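Local coordinates for protein Cyp101j2 (Sphingobium yanoikuyae, PDB 5KYO) that probably hydroxylates the monoterpene ether 1,8-cineole, acting as a cytochrome P450 monooxygenase with a bound haem, at residues F45-I49 with W63-M67; A92-M96 with A342-V347; I161-R165 with E395-I400. One frame throughout, in Å; residues are numbered along the deposited sequence.

Contact 1: F45-I49 with W63-M67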
ATOM      1  N   PHE A  45       9.917  22.422   8.585  1.00 32.49           N
ATOM      2  CA  PHE A  45       8.975  22.593   7.473  1.00 35.36           C
ATOM      3  C   PHE A  45       7.583  22.083   7.865  1.00 34.98           C
ATOM      4  O   PHE A  45       7.446  21.316   8.816  1.00 27.56           O
ATOM      5  CB  PHE A  45       9.553  21.928   6.200  1.00 39.19           C
ATOM      6  CG  PHE A  45       9.320  20.441   6.087  1.00 36.26           C
ATOM      7  CD1 PHE A  45       8.788  19.883   4.925  1.00 36.37           C
ATOM      8  CD2 PHE A  45       9.607  19.605   7.152  1.00 35.13           C
ATOM      9  CE1 PHE A  45       8.601  18.532   4.817  1.00 37.48           C
ATOM     10  CE2 PHE A  45       9.415  18.263   7.045  1.00 35.29           C
ATOM     11  CZ  PHE A  45       8.906  17.718   5.884  1.00 33.96           C
ATOM     12  N   ASP A  46       6.558  22.578   7.173  1.00 31.54           N
ATOM     13  CA  ASP A  46       5.163  22.429   7.595  1.00 37.69           C
ATOM     14  C   ASP A  46       4.491  21.256   6.902  1.00 35.36           C
ATOM     15  O   ASP A  46       3.744  21.425   5.932  1.00 28.57           O
ATOM     16  CB  ASP A  46       4.405  23.742   7.336  1.00 41.16           C
ATOM     17  CG  ASP A  46       2.955  23.710   7.828  1.00 43.08           C
ATOM     18  OD1 ASP A  46       2.563  22.738   8.509  1.00 43.29           O
ATOM     19  OD2 ASP A  46       2.208  24.677   7.548  1.00 41.35           O
ATOM     20  N   PHE A  47       4.740  20.058   7.424  1.00 31.50           N
ATOM     21  CA  PHE A  47       4.340  18.841   6.729  1.00 27.40           C
ATOM     22  C   PHE A  47       3.389  18.000   7.575  1.00 36.91           C
ATOM     23  O   PHE A  47       3.715  17.622   8.703  1.00 39.89           O
ATOM     24  CB  PHE A  47       5.576  18.050   6.362  1.00 23.22           C
ATOM     25  CG  PHE A  47       5.289  16.840   5.512  1.00 27.64           C
ATOM     26  CD1 PHE A  47       5.062  16.960   4.136  1.00 28.66           C
ATOM     27  CD2 PHE A  47       5.224  15.584   6.094  1.00 30.74           C
ATOM     28  CE1 PHE A  47       4.776  15.854   3.374  1.00 31.35           C
ATOM     29  CE2 PHE A  47       4.944  14.460   5.343  1.00 34.94           C
ATOM     30  CZ  PHE A  47       4.718  14.589   3.983  1.00 34.77           C
ATOM     31  N   ASP A  48       2.192  17.749   7.052  1.00 29.16           N
ATOM     32  CA  ASP A  48       1.232  16.843   7.703  1.00 23.79           C
ATOM     33  C   ASP A  48       0.914  15.715   6.705  1.00 21.04           C
ATOM     34  O   ASP A  48       0.342  15.960   5.643  1.00 22.82           O
ATOM     35  CB  ASP A  48      -0.053  17.586   8.133  1.00 29.61           C
ATOM     36  CG  ASP A  48      -0.883  16.807   9.148  1.00 35.25           C
ATOM     37  OD1 ASP A  48      -0.617  15.605   9.324  1.00 29.46           O
ATOM     38  OD2 ASP A  48      -1.800  17.391   9.775  1.00 40.00           O
ATOM     39  N   ILE A  49       1.326  14.496   7.041  1.00 16.99           N
ATOM     40  CA  ILE A  49       1.163  13.350   6.130  1.00 14.47           C
ATOM     41  C   ILE A  49      -0.310  12.984   6.021  1.00 24.29           C
ATOM     42  O   ILE A  49      -0.700  12.222   5.137  1.00 28.61           O
ATOM     43  CB  ILE A  49       1.990  12.137   6.606  1.00 25.40           C
ATOM     44  CG1 ILE A  49       2.026  11.007   5.558  1.00 22.95           C
ATOM     45  CG2 ILE A  49       1.443  11.639   7.902  1.00 14.49           C
ATOM     46  CD1 ILE A  49       2.415  11.450   4.138  1.00 20.00           C
ATOM     47  N   TRP A  63       3.887  16.627  -4.088  1.00 24.79           N
ATOM     48  CA  TRP A  63       5.030  16.048  -3.390  1.00 31.88           C
ATOM     49  C   TRP A  63       6.340  16.545  -3.984  1.00 32.97           C
ATOM     50  O   TRP A  63       7.283  16.840  -3.260  1.00 27.20           O
ATOM     51  CB  TRP A  63       4.990  14.515  -3.445  1.00 30.23           C
ATOM     52  CG  TRP A  63       4.148  13.861  -2.389  1.00 29.52           C
ATOM     53  CD1 TRP A  63       2.788  13.728  -2.386  1.00 30.90           C
ATOM     54  CD2 TRP A  63       4.612  13.239  -1.188  1.00 21.70           C
ATOM     55  NE1 TRP A  63       2.381  13.073  -1.249  1.00 25.77           N
ATOM     56  CE2 TRP A  63       3.486  12.761  -0.501  1.00 25.78           C
ATOM     57  CE3 TRP A  63       5.875  13.047  -0.628  1.00 21.27           C
ATOM     58  CZ2 TRP A  63       3.583  12.101   0.726  1.00 28.95           C
ATOM     59  CZ3 TRP A  63       5.971  12.394   0.592  1.00 23.96           C
ATOM     60  CH2 TRP A  63       4.834  11.931   1.254  1.00 25.47           C
ATOM     61  N   ARG A  64       6.399  16.640  -5.308  1.00 26.50           N
ATOM     62  CA  ARG A  64       7.614  17.092  -5.967  1.00 22.63           C
ATOM     63  C   ARG A  64       7.940  18.543  -5.593  1.00 27.41           C
ATOM     64  O   ARG A  64       9.110  18.910  -5.464  1.00 30.50           O
ATOM     65  CB  ARG A  64       7.484  16.942  -7.485  1.00 22.40           C
ATOM     66  CG  ARG A  64       7.676  15.511  -7.981  1.00 23.20           C
ATOM     67  CD  ARG A  64       7.246  15.366  -9.428  1.00 26.82           C
ATOM     68  NE  ARG A  64       7.915  16.329 -10.296  1.00 36.72           N
ATOM     69  CZ  ARG A  64       9.139  16.169 -10.790  1.00 37.53           C
ATOM     70  NH1 ARG A  64       9.841  15.084 -10.495  1.00 32.97           N
ATOM     71  NH2 ARG A  64       9.667  17.097 -11.580  1.00 37.47           N
ATOM     72  N   GLU A  65       6.907  19.360  -5.402  1.00 28.04           N
ATOM     73  CA  GLU A  65       7.105  20.744  -4.970  1.00 37.08           C
ATOM     74  C   GLU A  65       7.627  20.805  -3.539  1.00 37.19           C
ATOM     75  O   GLU A  65       8.468  21.644  -3.212  1.00 37.98           O
ATOM     76  CB  GLU A  65       5.810  21.549  -5.092  1.00 43.56           C
ATOM     77  CG  GLU A  65       5.745  22.400  -6.352  1.00 42.66           C
ATOM     78  CD  GLU A  65       6.880  23.409  -6.425  1.00 45.03           C
ATOM     79  OE1 GLU A  65       7.781  23.241  -7.275  1.00 45.32           O
ATOM     80  OE2 GLU A  65       6.870  24.376  -5.633  1.00 55.81           O
ATOM     81  N   ILE A  66       7.126  19.912  -2.690  1.00 34.31           N
ATOM     82  CA  ILE A  66       7.624  19.802  -1.319  1.00 33.36           C
ATOM     83  C   ILE A  66       9.104  19.439  -1.338  1.00 32.02           C
ATOM     84  O   ILE A  66       9.910  20.052  -0.627  1.00 31.01           O
ATOM     85  CB  ILE A  66       6.831  18.761  -0.518  1.00 28.71           C
ATOM     86  CG1 ILE A  66       5.405  19.260  -0.284  1.00 28.85           C
ATOM     87  CG2 ILE A  66       7.512  18.472   0.821  1.00 31.13           C
ATOM     88  CD1 ILE A  66       4.508  18.268   0.426  1.00 38.01           C
ATOM     89  N   MET A  67       9.457  18.466  -2.182  1.00 22.68           N
ATOM     90  CA  MET A  67      10.841  18.019  -2.342  1.00 26.22           C
ATOM     91  C   MET A  67      11.741  19.137  -2.879  1.00 32.55           C
ATOM     92  O   MET A  67      12.913  19.260  -2.495  1.00 29.90           O
ATOM     93  CB  MET A  67      10.906  16.807  -3.282  1.00 21.53           C
ATOM     94  CG  MET A  67      10.149  15.594  -2.780  1.00 24.51           C
ATOM     95  SD  MET A  67       9.943  14.275  -3.997  1.00 29.67           S
ATOM     96  CE  MET A  67      11.628  13.900  -4.478  1.00 27.58           C
TER

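Contact 2: A92-M96 with A342-V347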
ATOM      1  N   ALA A  92      15.712   8.071   1.128  1.00 28.33           N
ATOM      2  CA  ALA A  92      14.500   7.306   1.433  1.00 27.91           C
ATOM      3  C   ALA A  92      14.742   5.797   1.414  1.00 26.81           C
ATOM      4  O   ALA A  92      14.320   5.074   2.324  1.00 29.68           O
ATOM      5  CB  ALA A  92      13.396   7.684   0.446  1.00 20.12           C
ATOM      6  N   GLU A  93      15.436   5.317   0.388  1.00 26.29           N
ATOM      7  CA  GLU A  93      15.693   3.881   0.255  1.00 26.68           C
ATOM      8  C   GLU A  93      16.640   3.366   1.325  1.00 28.66           C
ATOM      9  O   GLU A  93      16.557   2.198   1.728  1.00 28.59           O
ATOM     10  CB  GLU A  93      16.254   3.546  -1.125  1.00 30.85           C
ATOM     11  CG  GLU A  93      15.240   3.718  -2.257  1.00 37.72           C
ATOM     12  CD  GLU A  93      15.724   3.137  -3.574  1.00 39.59           C
ATOM     13  OE1 GLU A  93      16.953   3.120  -3.806  1.00 42.26           O
ATOM     14  OE2 GLU A  93      14.876   2.685  -4.372  1.00 37.22           O
ATOM     15  N   THR A  94      17.546   4.234   1.766  1.00 27.22           N
ATOM     16  CA  THR A  94      18.460   3.913   2.862  1.00 28.81           C
ATOM     17  C   THR A  94      17.708   3.742   4.180  1.00 25.93           C
ATOM     18  O   THR A  94      17.879   2.742   4.858  1.00 27.39           O
ATOM     19  CB  THR A  94      19.548   5.002   3.035  1.00 28.30           C
ATOM     20  OG1 THR A  94      20.472   4.938   1.940  1.00 25.58           O
ATOM     21  CG2 THR A  94      20.307   4.803   4.343  1.00 26.57           C
ATOM     22  N   VAL A  95      16.875   4.715   4.541  1.00 25.47           N
ATOM     23  CA  VAL A  95      16.074   4.591   5.762  1.00 26.26           C
ATOM     24  C   VAL A  95      15.164   3.379   5.645  1.00 27.75           C
ATOM     25  O   VAL A  95      15.005   2.606   6.604  1.00 25.75           O
ATOM     26  CB  VAL A  95      15.235   5.862   6.038  1.00 26.90           C
ATOM     27  CG1 VAL A  95      14.363   5.678   7.273  1.00 29.31           C
ATOM     28  CG2 VAL A  95      16.148   7.048   6.233  1.00 27.61           C
ATOM     29  N   MET A  96      14.603   3.189   4.450  1.00 20.58           N
ATOM     30  CA  MET A  96      13.715   2.060   4.199  1.00 32.11           C
ATOM     31  C   MET A  96      14.364   0.704   4.466  1.00 29.79           C
ATOM     32  O   MET A  96      13.721  -0.205   4.994  1.00 22.52           O
ATOM     33  CB  MET A  96      13.234   2.087   2.760  1.00 22.70           C
ATOM     34  CG  MET A  96      11.756   2.110   2.616  1.00 34.84           C
ATOM     35  SD  MET A  96      11.399   2.409   0.889  1.00 30.08           S
ATOM     36  CE  MET A  96      11.634   4.182   0.781  1.00 29.52           C
ATOM     37  N   ALA A 342       9.991   7.792   5.478  1.00 27.47           N
ATOM     38  CA  ALA A 342      10.748   7.512   4.262  1.00 28.83           C
ATOM     39  C   ALA A 342       9.803   7.084   3.143  1.00 21.86           C
ATOM     40  O   ALA A 342       9.700   5.901   2.843  1.00 21.05           O
ATOM     41  CB  ALA A 342      11.791   6.428   4.529  1.00 24.01           C
ATOM     42  N   PRO A 343       9.105   8.053   2.531  1.00 27.01           N
ATOM     43  CA  PRO A 343       8.024   7.734   1.590  1.00 27.46           C
ATOM     44  C   PRO A 343       8.490   7.090   0.287  1.00 27.10           C
ATOM     45  O   PRO A 343       9.437   7.552  -0.357  1.00 23.22           O
ATOM     46  CB  PRO A 343       7.386   9.104   1.314  1.00 17.85           C
ATOM     47  CG  PRO A 343       7.790   9.946   2.488  1.00 22.33           C
ATOM     48  CD  PRO A 343       9.172   9.494   2.812  1.00 14.76           C
ATOM     49  N   THR A 344       7.796   6.034  -0.116  1.00 30.16           N
ATOM     50  CA  THR A 344       8.062   5.444  -1.411  1.00 15.26           C
ATOM     51  C   THR A 344       7.883   6.512  -2.489  1.00 14.66           C
ATOM     52  O   THR A 344       8.486   6.425  -3.540  1.00 21.02           O
ATOM     53  CB  THR A 344       7.140   4.248  -1.708  1.00 18.50           C
ATOM     54  OG1 THR A 344       5.792   4.702  -1.785  1.00 14.57           O
ATOM     55  CG2 THR A 344       7.226   3.216  -0.577  1.00 22.09           C
ATOM     56  N   VAL A 345       7.053   7.511  -2.192  1.00 18.66           N
ATOM     57  CA  VAL A 345       6.696   8.587  -3.123  1.00 15.88           C
ATOM     58  C   VAL A 345       7.903   9.395  -3.587  1.00 21.72           C
ATOM     59  O   VAL A 345       8.022   9.708  -4.773  1.00 24.62           O
ATOM     60  CB  VAL A 345       5.674   9.569  -2.490  1.00 29.74           C
ATOM     61  CG1 VAL A 345       5.293  10.677  -3.481  1.00 22.02           C
ATOM     62  CG2 VAL A 345       4.444   8.819  -2.013  1.00 32.40           C
ATOM     63  N   VAL A 346       8.812   9.706  -2.664  1.00 20.35           N
ATOM     64  CA  VAL A 346       9.945  10.576  -2.992  1.00 25.00           C
ATOM     65  C   VAL A 346      11.019   9.835  -3.784  1.00 25.60           C
ATOM     66  O   VAL A 346      11.935  10.454  -4.321  1.00 32.40           O
ATOM     67  CB  VAL A 346      10.561  11.208  -1.721  1.00 24.69           C
ATOM     68  CG1 VAL A 346       9.464  11.844  -0.892  1.00 18.59           C
ATOM     69  CG2 VAL A 346      11.295  10.182  -0.902  1.00 24.01           C
ATOM     70  N   VAL A 347      10.875   8.521  -3.898  1.00 20.46           N
ATOM     71  CA  VAL A 347      11.837   7.711  -4.640  1.00 21.67           C
ATOM     72  C   VAL A 347      11.653   7.860  -6.159  1.00 28.65           C
ATOM     73  O   VAL A 347      12.512   8.436  -6.836  1.00 28.57           O
ATOM     74  CB  VAL A 347      11.741   6.218  -4.235  1.00 30.53           C
ATOM     75  CG1 VAL A 347      12.598   5.357  -5.142  1.00 20.79           C
ATOM     76  CG2 VAL A 347      12.167   6.051  -2.787  1.00 31.15           C
TER

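Contact 3: I161-R165 with E395-I400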
ATOM      1  N   ILE A 161     -18.351  -5.440 -13.066  1.00 13.79           N
ATOM      2  CA  ILE A 161     -18.463  -4.613 -14.273  1.00 13.79           C
ATOM      3  C   ILE A 161     -19.791  -4.840 -14.965  1.00 18.17           C
ATOM      4  O   ILE A 161     -20.429  -3.888 -15.404  1.00 13.74           O
ATOM      5  CB  ILE A 161     -17.307  -4.910 -15.259  1.00 13.82           C
ATOM      6  CG1 ILE A 161     -15.959  -4.510 -14.620  1.00 13.84           C
ATOM      7  CG2 ILE A 161     -17.566  -4.261 -16.619  1.00 14.47           C
ATOM      8  CD1 ILE A 161     -14.750  -5.122 -15.293  1.00 13.88           C
ATOM      9  N   GLU A 162     -20.229  -6.099 -15.079  1.00 13.76           N
ATOM     10  CA  GLU A 162     -21.484  -6.313 -15.788  1.00 16.35           C
ATOM     11  C   GLU A 162     -22.640  -5.711 -15.000  1.00 18.68           C
ATOM     12  O   GLU A 162     -23.652  -5.292 -15.580  1.00 18.25           O
ATOM     13  CB  GLU A 162     -21.715  -7.796 -16.061  1.00 15.96           C
ATOM     14  CG  GLU A 162     -20.770  -8.339 -17.091  1.00 17.89           C
ATOM     15  CD  GLU A 162     -20.949  -7.688 -18.455  1.00 21.88           C
ATOM     16  OE1 GLU A 162     -22.058  -7.194 -18.761  1.00 24.67           O
ATOM     17  OE2 GLU A 162     -19.975  -7.683 -19.229  1.00 29.75           O
ATOM     18  N   GLY A 163     -22.454  -5.634 -13.684  1.00 13.72           N
ATOM     19  CA  GLY A 163     -23.418  -5.033 -12.782  1.00 13.70           C
ATOM     20  C   GLY A 163     -23.758  -3.593 -13.128  1.00 18.96           C
ATOM     21  O   GLY A 163     -24.929  -3.258 -13.281  1.00 18.77           O
ATOM     22  N   PHE A 164     -22.748  -2.735 -13.268  1.00 15.45           N
ATOM     23  CA  PHE A 164     -23.029  -1.324 -13.491  1.00 19.01           C
ATOM     24  C   PHE A 164     -22.877  -0.853 -14.936  1.00 13.68           C
ATOM     25  O   PHE A 164     -23.171   0.298 -15.229  1.00 14.64           O
ATOM     26  CB  PHE A 164     -22.169  -0.431 -12.570  1.00 13.69           C
ATOM     27  CG  PHE A 164     -20.691  -0.791 -12.502  1.00 13.72           C
ATOM     28  CD1 PHE A 164     -19.851  -0.604 -13.590  1.00 13.74           C
ATOM     29  CD2 PHE A 164     -20.138  -1.246 -11.313  1.00 14.80           C
ATOM     30  CE1 PHE A 164     -18.488  -0.911 -13.509  1.00 13.76           C
ATOM     31  CE2 PHE A 164     -18.785  -1.554 -11.219  1.00 17.73           C
ATOM     32  CZ  PHE A 164     -17.959  -1.391 -12.313  1.00 16.72           C
ATOM     33  N   ARG A 165     -22.399  -1.727 -15.816  1.00 14.99           N
ATOM     34  CA  ARG A 165     -22.195  -1.364 -17.221  1.00 13.70           C
ATOM     35  C   ARG A 165     -23.432  -0.722 -17.872  1.00 13.67           C
ATOM     36  O   ARG A 165     -23.299   0.305 -18.561  1.00 13.67           O
ATOM     37  CB  ARG A 165     -21.743  -2.603 -18.026  1.00 13.71           C
ATOM     38  CG  ARG A 165     -21.377  -2.301 -19.500  1.00 13.72           C
ATOM     39  CD  ARG A 165     -20.965  -3.584 -20.231  1.00 13.74           C
ATOM     40  NE  ARG A 165     -20.443  -3.335 -21.584  1.00 20.63           N
ATOM     41  CZ  ARG A 165     -21.196  -3.274 -22.678  1.00 22.75           C
ATOM     42  NH1 ARG A 165     -22.517  -3.419 -22.589  1.00 17.14           N
ATOM     43  NH2 ARG A 165     -20.630  -3.034 -23.861  1.00 20.43           N
ATOM     44  N   GLU A 395     -10.204  -7.183 -18.125  1.00 15.50           N
ATOM     45  CA  GLU A 395     -11.669  -7.269 -18.137  1.00 17.73           C
ATOM     46  C   GLU A 395     -12.370  -5.918 -18.278  1.00 14.38           C
ATOM     47  O   GLU A 395     -13.452  -5.861 -18.848  1.00 13.93           O
ATOM     48  CB  GLU A 395     -12.180  -7.969 -16.879  1.00 13.97           C
ATOM     49  CG  GLU A 395     -11.636  -9.375 -16.725  1.00 14.00           C
ATOM     50  CD  GLU A 395     -12.014 -10.297 -17.884  1.00 26.58           C
ATOM     51  OE1 GLU A 395     -13.025 -10.036 -18.568  1.00 22.76           O
ATOM     52  OE2 GLU A 395     -11.304 -11.294 -18.102  1.00 29.28           O
ATOM     53  N   TRP A 396     -11.795  -4.844 -17.735  1.00 13.96           N
ATOM     54  CA  TRP A 396     -12.420  -3.548 -17.879  1.00 13.93           C
ATOM     55  C   TRP A 396     -12.384  -3.178 -19.365  1.00 14.52           C
ATOM     56  O   TRP A 396     -13.415  -2.847 -19.957  1.00 16.92           O
ATOM     57  CB  TRP A 396     -11.732  -2.458 -17.016  1.00 13.94           C
ATOM     58  CG  TRP A 396     -12.518  -1.160 -17.029  1.00 20.82           C
ATOM     59  CD1 TRP A 396     -12.570  -0.243 -18.041  1.00 15.94           C
ATOM     60  CD2 TRP A 396     -13.374  -0.658 -15.995  1.00 13.89           C
ATOM     61  NE1 TRP A 396     -13.404   0.787 -17.705  1.00 16.01           N
ATOM     62  CE2 TRP A 396     -13.922   0.553 -16.458  1.00 15.71           C
ATOM     63  CE3 TRP A 396     -13.747  -1.127 -14.732  1.00 13.88           C
ATOM     64  CZ2 TRP A 396     -14.797   1.317 -15.694  1.00 19.97           C
ATOM     65  CZ3 TRP A 396     -14.624  -0.360 -13.975  1.00 14.57           C
ATOM     66  CH2 TRP A 396     -15.134   0.845 -14.458  1.00 16.53           C
ATOM     67  N   PHE A 397     -11.208  -3.266 -19.983  1.00 13.97           N
ATOM     68  CA  PHE A 397     -11.083  -2.794 -21.363  1.00 18.20           C
ATOM     69  C   PHE A 397     -11.837  -3.682 -22.363  1.00 16.08           C
ATOM     70  O   PHE A 397     -12.211  -3.218 -23.433  1.00 15.37           O
ATOM     71  CB  PHE A 397      -9.612  -2.664 -21.763  1.00 14.02           C
ATOM     72  CG  PHE A 397      -9.021  -1.334 -21.378  1.00 15.30           C
ATOM     73  CD1 PHE A 397      -9.308  -0.198 -22.118  1.00 17.09           C
ATOM     74  CD2 PHE A 397      -8.247  -1.215 -20.239  1.00 14.94           C
ATOM     75  CE1 PHE A 397      -8.779   1.029 -21.755  1.00 20.35           C
ATOM     76  CE2 PHE A 397      -7.726   0.009 -19.857  1.00 19.39           C
ATOM     77  CZ  PHE A 397      -7.988   1.129 -20.603  1.00 14.93           C
ATOM     78  N   ALA A 398     -12.095  -4.936 -22.008  1.00 13.97           N
ATOM     79  CA  ALA A 398     -12.912  -5.779 -22.879  1.00 13.96           C
ATOM     80  C   ALA A 398     -14.357  -5.279 -22.949  1.00 17.09           C
ATOM     81  O   ALA A 398     -15.019  -5.445 -23.987  1.00 15.26           O
ATOM     82  CB  ALA A 398     -12.895  -7.231 -22.418  1.00 13.97           C
ATOM     83  N   ARG A 399     -14.830  -4.687 -21.853  1.00 13.90           N
ATOM     84  CA  ARG A 399     -16.241  -4.364 -21.654  1.00 13.86           C
ATOM     85  C   ARG A 399     -16.605  -2.877 -21.726  1.00 13.84           C
ATOM     86  O   ARG A 399     -17.684  -2.535 -22.196  1.00 13.81           O
ATOM     87  CB  ARG A 399     -16.717  -4.917 -20.293  1.00 16.46           C
ATOM     88  CG  ARG A 399     -16.618  -6.448 -20.204  1.00 15.30           C
ATOM     89  CD  ARG A 399     -16.880  -7.046 -18.815  1.00 22.25           C
ATOM     90  NE  ARG A 399     -17.101  -8.496 -18.969  1.00 22.09           N
ATOM     91  CZ  ARG A 399     -16.108  -9.356 -19.121  1.00 17.44           C
ATOM     92  NH1 ARG A 399     -14.865  -8.894 -19.103  1.00 23.47           N
ATOM     93  NH2 ARG A 399     -16.337 -10.661 -19.303  1.00 14.80           N
ATOM     94  N   ILE A 400     -15.733  -2.020 -21.201  1.00 13.85           N
ATOM     95  CA  ILE A 400     -15.889  -0.563 -21.226  1.00 17.25           C
ATOM     96  C   ILE A 400     -14.585   0.045 -21.735  1.00 13.87           C
ATOM     97  O   ILE A 400     -13.776   0.549 -20.963  1.00 13.89           O
ATOM     98  CB  ILE A 400     -16.255  -0.004 -19.816  1.00 18.81           C
ATOM     99  CG1 ILE A 400     -17.460  -0.771 -19.236  1.00 19.96           C
ATOM    100  CG2 ILE A 400     -16.539   1.499 -19.865  1.00 13.81           C
ATOM    101  CD1 ILE A 400     -17.684  -0.573 -17.732  1.00 13.79           C
TER

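Contact 1: F45-I49 with W63-M67
Phe45, Phe47 and Ile49 come from an extended, loop-like segment that runs beside the helix carrying Trp63 and Ile66, the nearest CA atoms across the contact, those of Phe47 and Ile66, being 8.7 Å apart. Phe45 and Phe47 point toward the helix, Ile49 reaches it with the end of its side chain, and the contacts are entirely apolar packing. Phe47 is central. Its CG stands anti to the backbone N (chi1 -174°), which carries the ring straight out to Trp63: CZ lies 3.8 Å from Trp63 CH2, and the Phe47 edge is directed at the indole face in an offset edge-to-face pair with planes 74° apart. On another part of its rim, Phe47 CE1 meets Ile66 CD1 at 3.8 Å, the methyl lying in the plane of the ring. Ile49 takes the indole differently, placing CD1 at its edge, 3.7 Å from Trp63 CZ2. Phe45 touches more lightly, the rim atom CE1 reaching Ile66 CG2 at 4.1 Å, while Phe47 CB rests over one face of the Phe45 ring. Trp63 NE1 is hydrogen-bonded to Asn415 OD1. Around this core, Phe45 packs on strand 74-77 and bonds to Trp76 through its backbone, Phe47 and Ile49 lean on Met341 of strand 339-343, and Trp63 reaches Val345 and Val346 of helix 344-348.

Contact 2: A92-M96 with A342-V347
Val347 faces helix 89-97 with its two methyls divided between different partners, an instance of how a beta-branched residue can serve two neighbours at once. CG1, anti to the backbone N at a chi1 of 172°, is turned to the carboxylate end of Glu93, 3.6 Å from OE2; CG2 sits 3.8 Å from Ala92 CB and also touches the Glu93 stem at CG. The Glu93 chain is extended and passes Val347 at about a right angle, while OE2 itself is hydrogen-bonded to Ser370, so the valine borders a polar group already satisfied. Ala92 projects directly at helix 344-348, which follows strand 339-343, its CB meeting Val346 CG2 at 3.5 Å. One helical turn on, Met96 folds over the same region. Its first torsion, -123°, departs from any staggered position, and a bend at chi3 swings CE back to the Ala342 carbonyl, 3.3 Å from the O, with Val347 CG2 at 4.1 Å. Ala342 fills the remaining approach: its CB lies near both Ala92 O and Val95, 3.8 Å from Val95 CB. With an alanine in place of Val347 both methyls go, which would probably leave a gap beside Ala92 CB and the Glu93 stem and free the Met96 methyl to turn. Thr344, earlier in the same segment, lines the haem pocket, and its OG1 is hydrogen-bonded to Val317 O. The chemistry thus implies a contact held by close, mainly apolar packing, with no hydrogen bond between the two segments: the backbone of 342-347 is hydrogen-bonded to Ser319 and Val317, through Ala342 and Thr344, while helix 89-97 adds packing.

Contact 3: I161-R165 with E395-I400
Ile161 is the bump around which the two helix ends fit. Its CD1 reaches in to the backbone of the partner helix, 3.8 Å from Trp396 CA, and its CG1 lies beside the indole; CG2 fills the hollow between the aliphatic chain of Arg399, 3.6 Å from CD, and Ile400 CD1. Phe164 continues the fit further along: its first torsion of 47°, the tight setting, turns the ring so that its rim faces the indole, CZ 3.9 Å from Trp396 CZ3, the planes set obliquely. At the outer margin Arg165, its chain extended, sends NE to the Arg399 carbonyl in a nearly straight bond, 2.9 Å to Arg399 O with an angle of 164°, the oxygen lying in the guanidinium plane but the donor standing above the carbonyl plane. Glu162 OE2 meets Arg399 NE in a salt bridge of 3.0 Å whose hydrogen bond is weak, being strongly bent, carboxylate and guanidinium planes turned well apart. Trp396 also joins an aromatic cluster with Phe172, Phe176, Phe283 and Phe403. Packing of helix 149-164 on helix 382-399 is consistent with helices D and L of the cytochrome P450 core bundle.

How the contacts relate
From the N terminus, contact 1 comes first and closes a short loop, only 13 residues separating 45-49 from 63-67. Contact 2 then opens at 92-96 and returns after 245 intervening residues, at 342-347, while contact 3 starts inside that span at 161-165 and closes beyond it at 395-400, so the two long loops cross. Contacts 1 and 2 touch directly through Trp63 and Met67, which pack on 342-347 and so join helix 59-69 to the strand and helix beside the haem. Contact 3 lies on the opposite side of the chain's centre from contact 2, about 23 Å away at the nearest atoms, and ties together two helices of the helical core.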